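Local structure of early 35 kDa protein (Autographa californica nucleopolyhedrovirus, 1I3S) at residues Val42-Asn47 and Ala150-Lys155; Arg53-Lys58 and Glu98-Ser103. The protein inhibits caspases, blocking the apoptotic response of the infected insect cell, and also suppresses the host's antiviral RNA interference. The protein carries 1 engineered substitution. All coordinates share one frame; numbering follows the deposited sequence.

In the fold
After strands 13-21 and 24-30 of the large sheet, the chain enters strand 42-48 and, after a short connection, strand 52-57. Contact 1 closes the longer loop: strand 42-48 pairs with strand 148-154, which follows about a hundred residues later. Contact 2 closes a shorter loop within that span, bringing 53-58 against 98-103. Strands 148-154 and 100-106 are neighbours in a four-stranded antiparallel sheet, ordered 42-48, 148-154, 100-106 and 93-96. Strand 52-57 joins the large mixed sheet through strand 166-170. Contact 1 builds an edge of the small sheet, while contact 2 packs that sheet on the large one. V153 N to S101 O and K155 N to H99 O probably link the two contacts by hydrogen bonds.

Contact 1: Val42-Asn47 and Ala150-Lys155; sequences VLMMFN and AVCVLK
The backbone N of L154 donates to V42 O at 2.7 Å, the shortest bond of this antiparallel strand pair. V42 N returns a bond to L154 O. M44 pairs in the same two-way manner with C152, and F46 with A150. Between them, M45-V151 and L43-V153 are the non-hydrogen-bonded pairs.

On the face of M44 and F46, the methyl of A150 sits over one face of the F46 ring, toward the rim near CZ and CE1. This is a CH-pi contact with A150 CB 3.8 Å from the F46 ring centroid. C152 SG approaches the same ring obliquely, 4.0 Å from F46 CE2. M44 bends at its last torsion (chi3 -62°), which brings CE to 3.5 Å from C152 CB and 3.6 Å from L154 CD1. F168 meets the F46 ring edge-to-face, from strand 166-170 of the large sheet.

On the other face, L43 CD2 lies 3.5 Å from V151 CG1. L43 and M45 also line a pocket that holds a dithiothreitol molecule, probably from the crystallisation liquor. Six main-chain bonds between the strands thus fix the register, and mostly buried apolar and sulfur-bearing side chains pack on either face.

Contact 2: Arg53-Lys58 and Glu98-Ser103; sequences RSVTRK and EHYSVS
Two beta-sheets pack face to face here. Strand 52-57 belongs to the large mixed sheet, and strand 100-106 to the four-stranded antiparallel one. The strand segments run nearly antiparallel, but their axes stay 9.3 Å apart. Side chains bridge the gap.

Y100 does most of the bridging. Its CG lies between the backbone N and the carbonyl carbon (chi1 74°), and its ring reaches across to the other strand. There Y100 OH donates a weak hydrogen bond to V55 O at 3.2 Å. V55 CG1 packs beside the hydroxyl end of the ring, 3.9 Å from Y100 CE1. The other branch of V55, CG2, makes a looser contact with V102 CG1 at 4.4 Å. F168 and F95 also touch V55, and L166 touches Y100.

R57 and Y100 reach across from their two strands and pass alongside each other. The aliphatic part of R57 does the touching: CG is 3.3 Å from Y100 CE2, and CD meets the rim of the ring, level with it. The guanidinium is turned 63° from the tyrosine ring, so the two are not stacked. A bend at chi3 (58°) carries it toward H99, whose ND1 lies at its edge, 3.7 Å from R57 NH1 and too far for a hydrogen bond. The guanidinium and imidazole planes are almost perpendicular.

The polar end of R57 is held mainly by other residues. NE bonds to N163 O and NH2 to F158 O, and the F158 ring adds a cation-pi contact. D97 forms a long, weak ion pair with NH1.

The interface is thus mixed. V55 and V102 give it an apolar part, the tyrosine hydroxyl makes one weak bond to a main-chain carbonyl, and R57 lends its methylenes to the ring while carbonyls outside the two segments fix its charged end.

Contact 1: Val42-Asn47 and Ala150-Lys155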
ATOM      1  N   VAL A  42       4.337  19.045  -1.473  1.00 43.01           N
ATOM      2  CA  VAL A  42       4.341  17.689  -2.078  1.00 41.08           C
ATOM      3  C   VAL A  42       2.924  17.216  -2.230  1.00 40.13           C
ATOM      4  O   VAL A  42       2.089  17.411  -1.320  1.00 40.86           O
ATOM      5  CB  VAL A  42       5.119  16.682  -1.175  1.00 41.27           C
ATOM      6  CG1 VAL A  42       4.981  15.278  -1.699  1.00 41.52           C
ATOM      7  CG2 VAL A  42       6.574  17.051  -1.128  1.00 41.65           C
ATOM      8  N   LEU A  43       2.631  16.587  -3.372  1.00 38.16           N
ATOM      9  CA  LEU A  43       1.285  16.051  -3.691  1.00 34.33           C
ATOM     10  C   LEU A  43       1.214  14.549  -3.556  1.00 34.60           C
ATOM     11  O   LEU A  43       2.140  13.813  -3.955  1.00 33.57           O
ATOM     12  CB  LEU A  43       0.910  16.414  -5.125  1.00 31.17           C
ATOM     13  CG  LEU A  43      -0.509  16.851  -5.501  1.00 30.33           C
ATOM     14  CD1 LEU A  43      -0.779  16.362  -6.903  1.00 28.56           C
ATOM     15  CD2 LEU A  43      -1.562  16.323  -4.556  1.00 27.54           C
ATOM     16  N   MET A  44       0.111  14.073  -2.994  1.00 34.60           N
ATOM     17  CA  MET A  44      -0.155  12.628  -2.830  1.00 35.38           C
ATOM     18  C   MET A  44      -1.583  12.463  -3.204  1.00 34.47           C
ATOM     19  O   MET A  44      -2.444  13.218  -2.730  1.00 34.33           O
ATOM     20  CB  MET A  44      -0.019  12.173  -1.380  1.00 37.69           C
ATOM     21  CG  MET A  44       1.347  12.214  -0.780  1.00 40.25           C
ATOM     22  SD  MET A  44       1.218  11.349   0.795  1.00 45.93           S
ATOM     23  CE  MET A  44       0.057  12.370   1.676  1.00 45.23           C
ATOM     24  N   MET A  45      -1.891  11.476  -4.029  1.00 32.87           N
ATOM     25  CA  MET A  45      -3.287  11.277  -4.432  1.00 31.44           C
ATOM     26  C   MET A  45      -3.519   9.836  -4.459  1.00 30.26           C
ATOM     27  O   MET A  45      -2.653   9.084  -4.893  1.00 30.94           O
ATOM     28  CB  MET A  45      -3.543  11.877  -5.830  1.00 31.40           C
ATOM     29  CG  MET A  45      -3.377  13.395  -5.923  1.00 33.30           C
ATOM     30  SD  MET A  45      -3.356  13.952  -7.637  1.00 40.08           S
ATOM     31  CE  MET A  45      -4.903  13.277  -8.209  1.00 40.94           C
ATOM     32  N   PHE A  46      -4.686   9.402  -4.003  1.00 29.32           N
ATOM     33  CA  PHE A  46      -4.996   7.963  -4.016  1.00 28.35           C
ATOM     34  C   PHE A  46      -6.466   7.796  -3.981  1.00 27.49           C
ATOM     35  O   PHE A  46      -7.185   8.737  -3.649  1.00 27.43           O
ATOM     36  CB  PHE A  46      -4.339   7.277  -2.817  1.00 26.99           C
ATOM     37  CG  PHE A  46      -4.792   7.815  -1.502  1.00 26.35           C
ATOM     38  CD1 PHE A  46      -6.064   7.499  -1.003  1.00 24.87           C
ATOM     39  CD2 PHE A  46      -3.968   8.660  -0.770  1.00 23.59           C
ATOM     40  CE1 PHE A  46      -6.496   8.024   0.204  1.00 23.50           C
ATOM     41  CE2 PHE A  46      -4.394   9.191   0.437  1.00 22.80           C
ATOM     42  CZ  PHE A  46      -5.652   8.878   0.926  1.00 24.34           C
ATOM     43  N   ASN A  47      -6.952   6.614  -4.322  1.00 26.76           N
ATOM     44  CA  ASN A  47      -8.410   6.393  -4.327  1.00 28.39           C
ATOM     45  C   ASN A  47      -8.874   5.943  -2.991  1.00 28.18           C
ATOM     46  O   ASN A  47      -8.058   5.440  -2.160  1.00 28.38           O
ATOM     47  CB  ASN A  47      -8.804   5.359  -5.401  1.00 29.58           C
ATOM     48  CG  ASN A  47      -8.635   5.893  -6.805  1.00 29.32           C
ATOM     49  OD1 ASN A  47      -9.271   6.892  -7.178  1.00 32.52           O
ATOM     50  ND2 ASN A  47      -7.781   5.256  -7.591  1.00 28.17           N
ATOM     51  N   ALA A 150      -8.471  11.249  -2.978  1.00 27.30           N
ATOM     52  CA  ALA A 150      -7.973  12.071  -1.868  1.00 26.67           C
ATOM     53  C   ALA A 150      -6.740  12.774  -2.343  1.00 27.48           C
ATOM     54  O   ALA A 150      -5.778  12.149  -2.848  1.00 27.00           O
ATOM     55  CB  ALA A 150      -7.647  11.181  -0.667  1.00 27.12           C
ATOM     56  N   VAL A 151      -6.762  14.089  -2.228  1.00 28.07           N
ATOM     57  CA  VAL A 151      -5.632  14.918  -2.625  1.00 26.28           C
ATOM     58  C   VAL A 151      -5.063  15.454  -1.351  1.00 27.69           C
ATOM     59  O   VAL A 151      -5.785  16.117  -0.557  1.00 27.87           O
ATOM     60  CB  VAL A 151      -6.111  16.077  -3.531  1.00 24.52           C
ATOM     61  CG1 VAL A 151      -4.954  17.019  -3.878  1.00 20.46           C
ATOM     62  CG2 VAL A 151      -6.755  15.509  -4.757  1.00 22.34           C
ATOM     63  N   CYS A 152      -3.791  15.152  -1.099  1.00 28.40           N
ATOM     64  CA  CYS A 152      -3.088  15.646   0.103  1.00 29.22           C
ATOM     65  C   CYS A 152      -1.900  16.369  -0.349  1.00 29.45           C
ATOM     66  O   CYS A 152      -1.080  15.823  -1.111  1.00 30.08           O
ATOM     67  CB  CYS A 152      -2.588  14.519   0.988  1.00 29.79           C
ATOM     68  SG  CYS A 152      -3.592  13.081   0.935  1.00 38.41           S
ATOM     69  N   VAL A 153      -1.766  17.612   0.078  1.00 28.23           N
ATOM     70  CA  VAL A 153      -0.574  18.379  -0.259  1.00 26.52           C
ATOM     71  C   VAL A 153       0.117  18.566   1.060  1.00 27.82           C
ATOM     72  O   VAL A 153      -0.481  19.046   2.035  1.00 28.28           O
ATOM     73  CB  VAL A 153      -0.953  19.724  -0.912  1.00 26.17           C
ATOM     74  CG1 VAL A 153       0.292  20.625  -1.019  1.00 22.00           C
ATOM     75  CG2 VAL A 153      -1.580  19.457  -2.309  1.00 21.66           C
ATOM     76  N   LEU A 154       1.362  18.137   1.147  1.00 29.22           N
ATOM     77  CA  LEU A 154       2.103  18.280   2.399  1.00 31.64           C
ATOM     78  C   LEU A 154       2.904  19.509   2.297  1.00 34.29           C
ATOM     79  O   LEU A 154       3.503  19.777   1.248  1.00 35.39           O
ATOM     80  CB  LEU A 154       3.002  17.073   2.622  1.00 30.25           C
ATOM     81  CG  LEU A 154       2.321  15.841   3.214  1.00 30.07           C
ATOM     82  CD1 LEU A 154       0.894  15.725   2.732  1.00 31.97           C
ATOM     83  CD2 LEU A 154       3.128  14.617   2.819  1.00 30.33           C
ATOM     84  N   LYS A 155       2.932  20.290   3.366  1.00 36.03           N
ATOM     85  CA  LYS A 155       3.682  21.549   3.369  1.00 38.29           C
ATOM     86  C   LYS A 155       4.873  21.483   4.269  1.00 39.59           C
ATOM     87  O   LYS A 155       4.891  20.721   5.257  1.00 38.92           O
ATOM     88  CB  LYS A 155       2.748  22.691   3.774  1.00 39.23           C
ATOM     89  CG  LYS A 155       1.478  22.740   2.917  1.00 42.57           C
ATOM     90  CD  LYS A 155       0.496  23.788   3.406  1.00 44.64           C
ATOM     91  CE  LYS A 155      -0.891  23.612   2.780  1.00 46.70           C
ATOM     92  NZ  LYS A 155      -0.837  23.485   1.301  1.00 46.92           N
TER

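Contact 2: Arg53-Lys58 and Glu98-Ser103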
ATOM      1  N   ARG A  53     -14.653  12.254   6.031  1.00 20.27           N
ATOM      2  CA  ARG A  53     -15.339  13.230   6.914  1.00 19.94           C
ATOM      3  C   ARG A  53     -14.494  13.814   8.009  1.00 21.75           C
ATOM      4  O   ARG A  53     -14.975  14.683   8.804  1.00 20.57           O
ATOM      5  CB  ARG A  53     -16.586  12.599   7.523  1.00 18.17           C
ATOM      6  CG  ARG A  53     -16.334  11.390   8.342  1.00 18.11           C
ATOM      7  CD  ARG A  53     -17.684  10.806   8.675  1.00 21.22           C
ATOM      8  NE  ARG A  53     -17.711  10.213   9.997  1.00 23.79           N
ATOM      9  CZ  ARG A  53     -18.808  10.052  10.716  1.00 26.34           C
ATOM     10  NH1 ARG A  53     -19.989  10.442  10.242  1.00 23.76           N
ATOM     11  NH2 ARG A  53     -18.713   9.501  11.917  1.00 26.99           N
ATOM     12  N   SER A  54     -13.231  13.395   8.074  1.00 21.94           N
ATOM     13  CA  SER A  54     -12.319  13.872   9.126  1.00 20.20           C
ATOM     14  C   SER A  54     -10.933  13.437   8.815  1.00 21.19           C
ATOM     15  O   SER A  54     -10.715  12.305   8.369  1.00 21.03           O
ATOM     16  CB  SER A  54     -12.745  13.269  10.459  1.00 22.11           C
ATOM     17  OG  SER A  54     -12.418  14.100  11.551  1.00 26.52           O
ATOM     18  N   VAL A  55      -9.968  14.316   9.034  1.00 20.74           N
ATOM     19  CA  VAL A  55      -8.568  13.986   8.784  1.00 21.37           C
ATOM     20  C   VAL A  55      -7.816  14.392   9.979  1.00 23.68           C
ATOM     21  O   VAL A  55      -7.982  15.516  10.488  1.00 24.31           O
ATOM     22  CB  VAL A  55      -7.984  14.741   7.590  1.00 21.74           C
ATOM     23  CG1 VAL A  55      -6.522  14.325   7.407  1.00 20.77           C
ATOM     24  CG2 VAL A  55      -8.782  14.460   6.337  1.00 19.19           C
ATOM     25  N   THR A  56      -6.958  13.505  10.454  1.00 27.31           N
ATOM     26  CA  THR A  56      -6.156  13.774  11.661  1.00 29.10           C
ATOM     27  C   THR A  56      -4.788  13.275  11.488  1.00 29.64           C
ATOM     28  O   THR A  56      -4.529  12.442  10.611  1.00 31.81           O
ATOM     29  CB  THR A  56      -6.759  13.062  12.877  1.00 29.93           C
ATOM     30  OG1 THR A  56      -8.141  13.401  12.966  1.00 35.09           O
ATOM     31  CG2 THR A  56      -6.080  13.498  14.158  1.00 33.18           C
ATOM     32  N   ARG A  57      -3.878  13.774  12.311  1.00 31.26           N
ATOM     33  CA  ARG A  57      -2.480  13.306  12.293  1.00 31.89           C
ATOM     34  C   ARG A  57      -2.362  12.453  13.513  1.00 30.34           C
ATOM     35  O   ARG A  57      -3.072  12.675  14.501  1.00 29.70           O
ATOM     36  CB  ARG A  57      -1.521  14.501  12.341  1.00 32.91           C
ATOM     37  CG  ARG A  57      -1.715  15.477  11.180  1.00 33.89           C
ATOM     38  CD  ARG A  57      -0.761  16.661  11.259  1.00 36.62           C
ATOM     39  NE  ARG A  57       0.618  16.195  11.267  1.00 40.35           N
ATOM     40  CZ  ARG A  57       1.668  16.954  10.995  1.00 41.15           C
ATOM     41  NH1 ARG A  57       1.492  18.240  10.683  1.00 44.72           N
ATOM     42  NH2 ARG A  57       2.887  16.428  11.037  1.00 41.28           N
ATOM     43  N   LYS A  58      -1.500  11.447  13.476  1.00 31.01           N
ATOM     44  CA  LYS A  58      -1.333  10.548  14.639  1.00 31.11           C
ATOM     45  C   LYS A  58       0.091  10.358  14.933  1.00 32.09           C
ATOM     46  O   LYS A  58       0.944  10.638  14.088  1.00 33.58           O
ATOM     47  CB  LYS A  58      -2.030   9.206  14.380  1.00 30.04           C
ATOM     48  CG  LYS A  58      -3.551   9.330  14.532  1.00 30.10           C
ATOM     49  CD  LYS A  58      -4.243   8.031  14.306  1.00 31.80           C
ATOM     50  CE  LYS A  58      -5.663   8.087  14.784  1.00 32.23           C
ATOM     51  NZ  LYS A  58      -6.227   6.707  14.802  1.00 35.41           N
ATOM     52  N   GLU A  98      -1.732  23.300   9.690  1.00 39.91           N
ATOM     53  CA  GLU A  98      -0.618  24.232   9.455  1.00 41.03           C
ATOM     54  C   GLU A  98       0.313  23.672   8.440  1.00 41.47           C
ATOM     55  O   GLU A  98       1.051  24.440   7.770  1.00 42.09           O
ATOM     56  CB  GLU A  98       0.139  24.527  10.775  1.00 39.98           C
ATOM     57  N   HIS A  99       0.290  22.353   8.260  1.00 40.62           N
ATOM     58  CA  HIS A  99       1.227  21.738   7.313  1.00 41.48           C
ATOM     59  C   HIS A  99       0.711  20.785   6.299  1.00 41.02           C
ATOM     60  O   HIS A  99       1.503  20.126   5.605  1.00 42.05           O
ATOM     61  CB  HIS A  99       2.345  21.064   8.086  1.00 45.24           C
ATOM     62  CG  HIS A  99       2.913  21.915   9.173  1.00 50.41           C
ATOM     63  ND1 HIS A  99       2.568  21.754  10.499  1.00 52.57           N
ATOM     64  CD2 HIS A  99       3.779  22.957   9.130  1.00 51.73           C
ATOM     65  CE1 HIS A  99       3.201  22.659  11.226  1.00 52.83           C
ATOM     66  NE2 HIS A  99       3.942  23.401  10.418  1.00 53.13           N
ATOM     67  N   TYR A 100      -0.596  20.637   6.174  1.00 39.25           N
ATOM     68  CA  TYR A 100      -1.100  19.716   5.141  1.00 35.44           C
ATOM     69  C   TYR A 100      -2.385  20.261   4.725  1.00 34.16           C
ATOM     70  O   TYR A 100      -2.965  21.109   5.437  1.00 34.27           O
ATOM     71  CB  TYR A 100      -1.210  18.267   5.664  1.00 34.63           C
ATOM     72  CG  TYR A 100      -2.339  17.966   6.623  1.00 35.68           C
ATOM     73  CD1 TYR A 100      -3.671  17.977   6.196  1.00 35.43           C
ATOM     74  CD2 TYR A 100      -2.081  17.669   7.961  1.00 36.25           C
ATOM     75  CE1 TYR A 100      -4.712  17.710   7.073  1.00 37.08           C
ATOM     76  CE2 TYR A 100      -3.127  17.394   8.856  1.00 37.61           C
ATOM     77  CZ  TYR A 100      -4.441  17.421   8.408  1.00 38.43           C
ATOM     78  OH  TYR A 100      -5.484  17.206   9.294  1.00 38.92           O
ATOM     79  N   SER A 101      -2.869  19.821   3.579  1.00 31.45           N
ATOM     80  CA  SER A 101      -4.130  20.327   3.048  1.00 30.01           C
ATOM     81  C   SER A 101      -4.719  19.196   2.259  1.00 29.94           C
ATOM     82  O   SER A 101      -4.038  18.605   1.371  1.00 30.76           O
ATOM     83  CB  SER A 101      -3.821  21.542   2.170  1.00 30.13           C
ATOM     84  OG  SER A 101      -4.994  22.131   1.660  1.00 33.30           O
ATOM     85  N   VAL A 102      -5.974  18.860   2.536  1.00 27.80           N
ATOM     86  CA  VAL A 102      -6.611  17.711   1.859  1.00 26.35           C
ATOM     87  C   VAL A 102      -7.955  17.972   1.309  1.00 27.17           C
ATOM     88  O   VAL A 102      -8.747  18.718   1.900  1.00 28.07           O
ATOM     89  CB  VAL A 102      -6.729  16.501   2.837  1.00 24.85           C
ATOM     90  CG1 VAL A 102      -7.560  15.388   2.206  1.00 23.35           C
ATOM     91  CG2 VAL A 102      -5.364  15.993   3.207  1.00 21.53           C
ATOM     92  N   SER A 103      -8.257  17.368   0.168  1.00 27.21           N
ATOM     93  CA  SER A 103      -9.599  17.534  -0.407  1.00 29.21           C
ATOM     94  C   SER A 103     -10.071  16.243  -0.952  1.00 29.44           C
ATOM     95  O   SER A 103      -9.303  15.473  -1.582  1.00 29.92           O
ATOM     96  CB  SER A 103      -9.618  18.614  -1.492  1.00 30.47           C
ATOM     97  OG  SER A 103      -9.091  18.153  -2.719  1.00 33.59           O
TER